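Local structure of eukaryotic initiation factor 4F subunit p150 (Saccharomyces cerevisiae, 2VSO) at residues K41-K46 against S56-A61; D34-K39 against I79-L84. The protein serves, as the eIF4G1 scaffold subunit of cap-binding eIF4F, to start assembly of the translation apparatus, this chain being its eIF4A-binding middle (MIF4G) domain. One frame throughout, in Å; residues are numbered along the deposited sequence.

Contact 1 (K41-K46 against S56-A61)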
loop_
_atom_site.group_PDB
_atom_site.type_symbol
_atom_site.label_atom_id
_atom_site.label_comp_id
_atom_site.label_asym_id
_atom_site.label_seq_id
_atom_site.Cartn_x
_atom_site.Cartn_y
_atom_site.Cartn_z
ATOM N N LYS C 41 -11.563 -1.193 -21.436
ATOM C CA LYS C 41 -11.560 -0.636 -20.084
ATOM C C LYS C 41 -12.046 -1.698 -19.121
ATOM O O LYS C 41 -11.437 -1.954 -18.083
ATOM C CB LYS C 41 -12.473 0.586 -19.965
ATOM C CG LYS C 41 -11.775 1.909 -20.201
ATOM C CD LYS C 41 -12.727 3.073 -19.951
ATOM C CE LYS C 41 -12.151 4.387 -20.465
ATOM N NZ LYS C 41 -11.584 4.230 -21.841
ATOM N N SER C 42 -13.163 -2.311 -19.476
ATOM C CA SER C 42 -13.780 -3.315 -18.629
ATOM C C SER C 42 -12.848 -4.502 -18.449
ATOM O O SER C 42 -12.691 -5.012 -17.345
ATOM C CB SER C 42 -15.121 -3.764 -19.220
ATOM O OG SER C 42 -15.906 -4.456 -18.254
ATOM N N LEU C 43 -12.209 -4.937 -19.523
ATOM C CA LEU C 43 -11.326 -6.078 -19.413
ATOM C C LEU C 43 -10.015 -5.760 -18.687
ATOM O O LEU C 43 -9.459 -6.617 -18.012
ATOM C CB LEU C 43 -11.063 -6.683 -20.781
ATOM C CG LEU C 43 -12.292 -7.406 -21.325
ATOM C CD1 LEU C 43 -12.149 -7.703 -22.812
ATOM C CD2 LEU C 43 -12.517 -8.677 -20.538
ATOM N N LEU C 44 -9.529 -4.534 -18.806
ATOM C CA LEU C 44 -8.288 -4.168 -18.139
ATOM C C LEU C 44 -8.502 -3.899 -16.635
ATOM O O LEU C 44 -7.601 -4.117 -15.827
ATOM C CB LEU C 44 -7.637 -2.982 -18.836
ATOM C CG LEU C 44 -6.944 -3.361 -20.149
ATOM C CD1 LEU C 44 -6.210 -2.176 -20.738
ATOM C CD2 LEU C 44 -5.983 -4.528 -19.955
ATOM N N ASN C 45 -9.700 -3.439 -16.280
ATOM C CA ASN C 45 -10.073 -3.199 -14.887
ATOM C C ASN C 45 -10.271 -4.503 -14.130
ATOM O O ASN C 45 -10.171 -4.537 -12.909
ATOM C CB ASN C 45 -11.375 -2.390 -14.795
ATOM C CG ASN C 45 -11.182 -0.921 -15.110
ATOM O OD1 ASN C 45 -10.098 -0.351 -14.904
ATOM N ND2 ASN C 45 -12.243 -0.296 -15.621
ATOM N N LYS C 46 -10.568 -5.570 -14.864
ATOM C CA LYS C 46 -10.855 -6.876 -14.273
ATOM C C LYS C 46 -9.617 -7.757 -14.195
ATOM O O LYS C 46 -9.648 -8.824 -13.586
ATOM C CB LYS C 46 -11.910 -7.619 -15.099
ATOM C CG LYS C 46 -13.218 -6.937 -15.196
ATOM C CD LYS C 46 -14.218 -7.793 -15.963
ATOM C CE LYS C 46 -15.628 -7.283 -15.734
ATOM N NZ LYS C 46 -16.605 -7.987 -16.575
ATOM N N SER C 56 -7.262 -12.484 -20.064
ATOM C CA SER C 56 -6.314 -12.305 -21.142
ATOM C C SER C 56 -6.786 -13.081 -22.393
ATOM O O SER C 56 -6.315 -12.843 -23.509
ATOM C CB SER C 56 -4.915 -12.730 -20.714
ATOM O OG SER C 56 -4.882 -14.122 -20.482
ATOM N N SER C 57 -7.733 -13.998 -22.207
ATOM C CA SER C 57 -8.298 -14.725 -23.338
ATOM C C SER C 57 -9.327 -13.844 -24.021
ATOM O O SER C 57 -9.457 -13.846 -25.247
ATOM C CB SER C 57 -8.960 -16.025 -22.891
ATOM O OG SER C 57 -10.359 -15.853 -22.754
ATOM N N GLU C 58 -10.067 -13.086 -23.225
ATOM C CA GLU C 58 -11.066 -12.202 -23.800
ATOM C C GLU C 58 -10.436 -10.989 -24.480
ATOM O O GLU C 58 -10.908 -10.540 -25.521
ATOM C CB GLU C 58 -12.098 -11.804 -22.750
ATOM C CG GLU C 58 -12.715 -13.018 -22.074
ATOM C CD GLU C 58 -14.155 -12.803 -21.678
ATOM O OE1 GLU C 58 -14.835 -13.805 -21.367
ATOM O OE2 GLU C 58 -14.605 -11.637 -21.688
ATOM N N ILE C 59 -9.357 -10.470 -23.911
ATOM C CA ILE C 59 -8.633 -9.370 -24.538
ATOM C C ILE C 59 -7.980 -9.813 -25.856
ATOM O O ILE C 59 -7.733 -9.001 -26.750
ATOM C CB ILE C 59 -7.580 -8.787 -23.584
ATOM C CG1 ILE C 59 -8.280 -8.063 -22.431
ATOM C CG2 ILE C 59 -6.598 -7.854 -24.330
ATOM C CD1 ILE C 59 -7.349 -7.655 -21.315
ATOM N N LEU C 60 -7.709 -11.108 -25.981
ATOM C CA LEU C 60 -7.083 -11.634 -27.189
ATOM C C LEU C 60 -8.112 -11.863 -28.317
ATOM O O LEU C 60 -7.758 -11.863 -29.499
ATOM C CB LEU C 60 -6.297 -12.913 -26.869
ATOM C CG LEU C 60 -5.875 -13.834 -28.014
ATOM C CD1 LEU C 60 -4.826 -13.184 -28.887
ATOM C CD2 LEU C 60 -5.372 -15.156 -27.449
ATOM N N ALA C 61 -9.379 -12.053 -27.949
ATOM C CA ALA C 61 -10.449 -12.184 -28.934
ATOM C C ALA C 61 -10.764 -10.823 -29.523
ATOM O O ALA C 61 -11.207 -10.712 -30.668
ATOM C CB ALA C 61 -11.699 -12.787 -28.308
#
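Leu43 and Ile59 meet between two antiparallel helices, 33-45 and 52-64, which form the first helical hairpin of the HEAT-type MIF4G domain. The short helical segments run at 156° to each other, with their axes 9.8 Å apart at closest approach. The two side chains slide past one another in opposite directions and touch along their flanks in van der Waals contact: CB of Leu43 lies 3.5 Å from CG1 of Ile59. With CG of Leu43 anti to its carbonyl carbon (chi1 -72°), the branch divides beyond it, CD1 resting on CG1 of Ile59 at 3.9 Å and CD2 turning to Glu58. In Ile59 CG1 likewise stands anti to the carbonyl carbon (chi1 -69°), and the extended second torsion carries CD1 onward to Leu44. Leu44 does not aim its CB straight at the partner helix; its CD2 nevertheless reaches CD1 of Ile59 at 3.7 Å, the two side chains crossing at about a right angle. Branched aliphatic residues suit this buried seam because they fill it without leaving polar atoms to satisfy. Ile59 also packs on Leu99 of helix 93-106, which continues the apolar layer. At the margin Glu58, its chain bent at chi2, crosses Leu43; its OE1 forms a salt bridge outside this contact, with a basic side chain of the other protein. CB and OE2 of Glu58 lie 3.9 and 3.8 Å from the methyl CD2 of Leu43.

Contact 2 (D34-K39 against I79-L84); sequences DEVERK and IEQIFL
Helices 33-45 and 73-88 of the HEAT-type MIF4G fold meet here through one long polar side chain, Gln81, which reaches across to the backbone of Val36 and the side chain of Glu37. The CB of Gln81 points at the opposite helix and its chain is extended beyond CG, which spans a gap where the nearest CA atoms, those of Glu37 and Gln81, are 7.8 Å apart. At its end NE2 donates a weak hydrogen bond to the carbonyl O of Val36, 3.4 Å long but fairly straight at 163°. The same NE2 lies 3.4 Å from CG of Glu37. Glu37 thus offers its aliphatic part to the amide while crossing Gln81 at about a right angle, its carboxylate plane turned 79° from the amide plane. Val36 adds a looser touch, CG1 to NE2 of Gln81 at 4.0 Å, and packs on Leu31 in the preceding loop. Glutamine fits this partly buried place: its methylenes bridge the distance and its amide offers a donor to a helix carbonyl. Behind it, Ile82 and Phe83 of the same helix pack on helices 93-106, 122-139 and 163-185, in the layered helix packing of a HEAT-type MIF4G domain.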
loop_
_atom_site.group_PDB
_atom_site.type_symbol
_atom_site.label_atom_id
_atom_site.label_comp_id
_atom_site.label_asym_id
_atom_site.label_seq_id
_atom_site.Cartn_x
_atom_site.Cartn_y
_atom_site.Cartn_z
ATOM N N ASP C 34 -15.201 3.102 -30.087
ATOM C CA ASP C 34 -15.839 3.204 -28.775
ATOM C C ASP C 34 -16.104 1.845 -28.149
ATOM O O ASP C 34 -15.702 1.593 -27.017
ATOM C CB ASP C 34 -17.164 3.952 -28.894
ATOM C CG ASP C 34 -17.674 4.455 -27.563
ATOM O OD1 ASP C 34 -18.802 4.078 -27.169
ATOM O OD2 ASP C 34 -16.941 5.236 -26.917
ATOM N N GLU C 35 -16.792 0.974 -28.879
ATOM C CA GLU C 35 -17.093 -0.366 -28.383
ATOM C C GLU C 35 -15.835 -1.152 -28.013
ATOM O O GLU C 35 -15.890 -2.063 -27.178
ATOM C CB GLU C 35 -17.924 -1.144 -29.405
ATOM C CG GLU C 35 -19.385 -0.724 -29.453
ATOM C CD GLU C 35 -20.160 -1.408 -30.562
ATOM O OE1 GLU C 35 -19.524 -2.053 -31.423
ATOM O OE2 GLU C 35 -21.403 -1.297 -30.575
ATOM N N VAL C 36 -14.710 -0.794 -28.639
ATOM C CA VAL C 36 -13.425 -1.441 -28.363
ATOM C C VAL C 36 -12.650 -0.776 -27.216
ATOM O O VAL C 36 -11.766 -1.390 -26.629
ATOM C CB VAL C 36 -12.524 -1.515 -29.619
ATOM C CG1 VAL C 36 -11.036 -1.518 -29.233
ATOM C CG2 VAL C 36 -12.863 -2.747 -30.432
ATOM N N GLU C 37 -12.966 0.478 -26.907
ATOM C CA GLU C 37 -12.353 1.135 -25.761
ATOM C C GLU C 37 -13.125 0.791 -24.488
ATOM O O GLU C 37 -12.564 0.773 -23.390
ATOM C CB GLU C 37 -12.286 2.653 -25.956
ATOM C CG GLU C 37 -11.048 3.112 -26.696
ATOM C CD GLU C 37 -11.066 4.598 -27.002
ATOM O OE1 GLU C 37 -11.691 5.352 -26.221
ATOM O OE2 GLU C 37 -10.451 5.009 -28.019
ATOM N N ARG C 38 -14.413 0.508 -24.647
ATOM C CA ARG C 38 -15.250 0.217 -23.499
ATOM C C ARG C 38 -15.010 -1.210 -23.045
ATOM O O ARG C 38 -14.756 -1.449 -21.868
ATOM C CB ARG C 38 -16.732 0.500 -23.790
ATOM C CG ARG C 38 -17.024 1.979 -24.118
ATOM C CD ARG C 38 -18.493 2.241 -24.459
ATOM N NE ARG C 38 -19.345 2.247 -23.274
ATOM C CZ ARG C 38 -19.569 3.316 -22.513
ATOM N NH1 ARG C 38 -19.005 4.480 -22.811
ATOM N NH2 ARG C 38 -20.358 3.217 -21.448
ATOM N N LYS C 39 -15.052 -2.161 -23.967
ATOM C CA LYS C 39 -14.781 -3.541 -23.593
ATOM C C LYS C 39 -13.388 -3.685 -23.046
ATOM O O LYS C 39 -13.151 -4.516 -22.168
ATOM C CB LYS C 39 -14.987 -4.500 -24.755
ATOM C CG LYS C 39 -16.448 -4.885 -24.922
ATOM C CD LYS C 39 -16.790 -5.282 -26.347
ATOM C CE LYS C 39 -18.290 -5.438 -26.498
ATOM N NZ LYS C 39 -18.661 -5.933 -27.850
ATOM N N ILE C 79 -3.192 -2.764 -28.109
ATOM C CA ILE C 79 -1.846 -2.543 -27.567
ATOM C C ILE C 79 -1.762 -1.173 -26.901
ATOM O O ILE C 79 -1.204 -1.026 -25.822
ATOM C CB ILE C 79 -0.732 -2.590 -28.650
ATOM C CG1 ILE C 79 -0.636 -3.963 -29.324
ATOM C CG2 ILE C 79 0.595 -2.211 -28.047
ATOM C CD1 ILE C 79 -1.136 -5.090 -28.484
ATOM N N GLU C 80 -2.308 -0.161 -27.557
ATOM C CA GLU C 80 -2.144 1.206 -27.094
ATOM C C GLU C 80 -2.839 1.402 -25.756
ATOM O O GLU C 80 -2.411 2.203 -24.918
ATOM C CB GLU C 80 -2.722 2.169 -28.111
ATOM C CG GLU C 80 -2.648 3.621 -27.689
ATOM C CD GLU C 80 -3.593 4.510 -28.476
ATOM O OE1 GLU C 80 -3.466 5.746 -28.367
ATOM O OE2 GLU C 80 -4.464 3.971 -29.196
ATOM N N GLN C 81 -3.919 0.657 -25.564
ATOM C CA GLN C 81 -4.699 0.751 -24.347
ATOM C C GLN C 81 -4.054 -0.012 -23.197
ATOM O O GLN C 81 -4.219 0.358 -22.035
ATOM C CB GLN C 81 -6.106 0.218 -24.580
ATOM C CG GLN C 81 -7.056 1.213 -25.175
ATOM C CD GLN C 81 -8.458 0.650 -25.276
ATOM O OE1 GLN C 81 -9.110 0.391 -24.264
ATOM N NE2 GLN C 81 -8.932 0.456 -26.502
ATOM N N ILE C 82 -3.339 -1.085 -23.523
ATOM C CA ILE C 82 -2.641 -1.860 -22.510
ATOM C C ILE C 82 -1.499 -1.031 -21.961
ATOM O O ILE C 82 -1.216 -1.074 -20.767
ATOM C CB ILE C 82 -2.088 -3.191 -23.050
ATOM C CG1 ILE C 82 -3.233 -4.113 -23.460
ATOM C CG2 ILE C 82 -1.244 -3.870 -21.986
ATOM C CD1 ILE C 82 -2.779 -5.424 -24.048
ATOM N N PHE C 83 -0.856 -0.266 -22.836
ATOM C CA PHE C 83 0.204 0.646 -22.407
ATOM C C PHE C 83 -0.327 1.767 -21.531
ATOM O O PHE C 83 0.267 2.098 -20.504
ATOM C CB PHE C 83 0.955 1.238 -23.594
ATOM C CG PHE C 83 2.126 0.421 -24.039
ATOM C CD1 PHE C 83 3.415 0.916 -23.928
ATOM C CD2 PHE C 83 1.946 -0.845 -24.573
ATOM C CE1 PHE C 83 4.503 0.168 -24.358
ATOM C CE2 PHE C 83 3.034 -1.602 -24.985
ATOM C CZ PHE C 83 4.312 -1.096 -24.873
ATOM N N LEU C 84 -1.440 2.363 -21.934
ATOM C CA LEU C 84 -2.041 3.419 -21.130
ATOM C C LEU C 84 -2.396 2.885 -19.732
ATOM O O LEU C 84 -2.152 3.553 -18.730
ATOM C CB LEU C 84 -3.260 4.013 -21.844
ATOM C CG LEU C 84 -2.959 4.705 -23.183
ATOM C CD1 LEU C 84 -4.230 5.130 -23.883
ATOM C CD2 LEU C 84 -2.052 5.898 -23.004
#

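How the contacts relate
Both contacts use helix 33-45, but they join its two halves to different partners: contact 1 ties the C-terminal half to helix 52-64, contact 2 the N-terminal half to helix 73-88, the helix that follows 52-64 in the chain. Their centres lie about 9 Å apart, and Leu44 connects them directly, its CD1 packing 3.5 Å from the backbone O of Gln81. Contact 1 is the more buried and almost wholly aliphatic, with a charged residue at its margin. Contact 2 is only partly buried and smaller, 114 against 197 Å², and has as its polar link a weak hydrogen bond from an amide to a backbone carbonyl. The partner protein also lies closer to contact 1, within reach of six of its residues against one of contact 2.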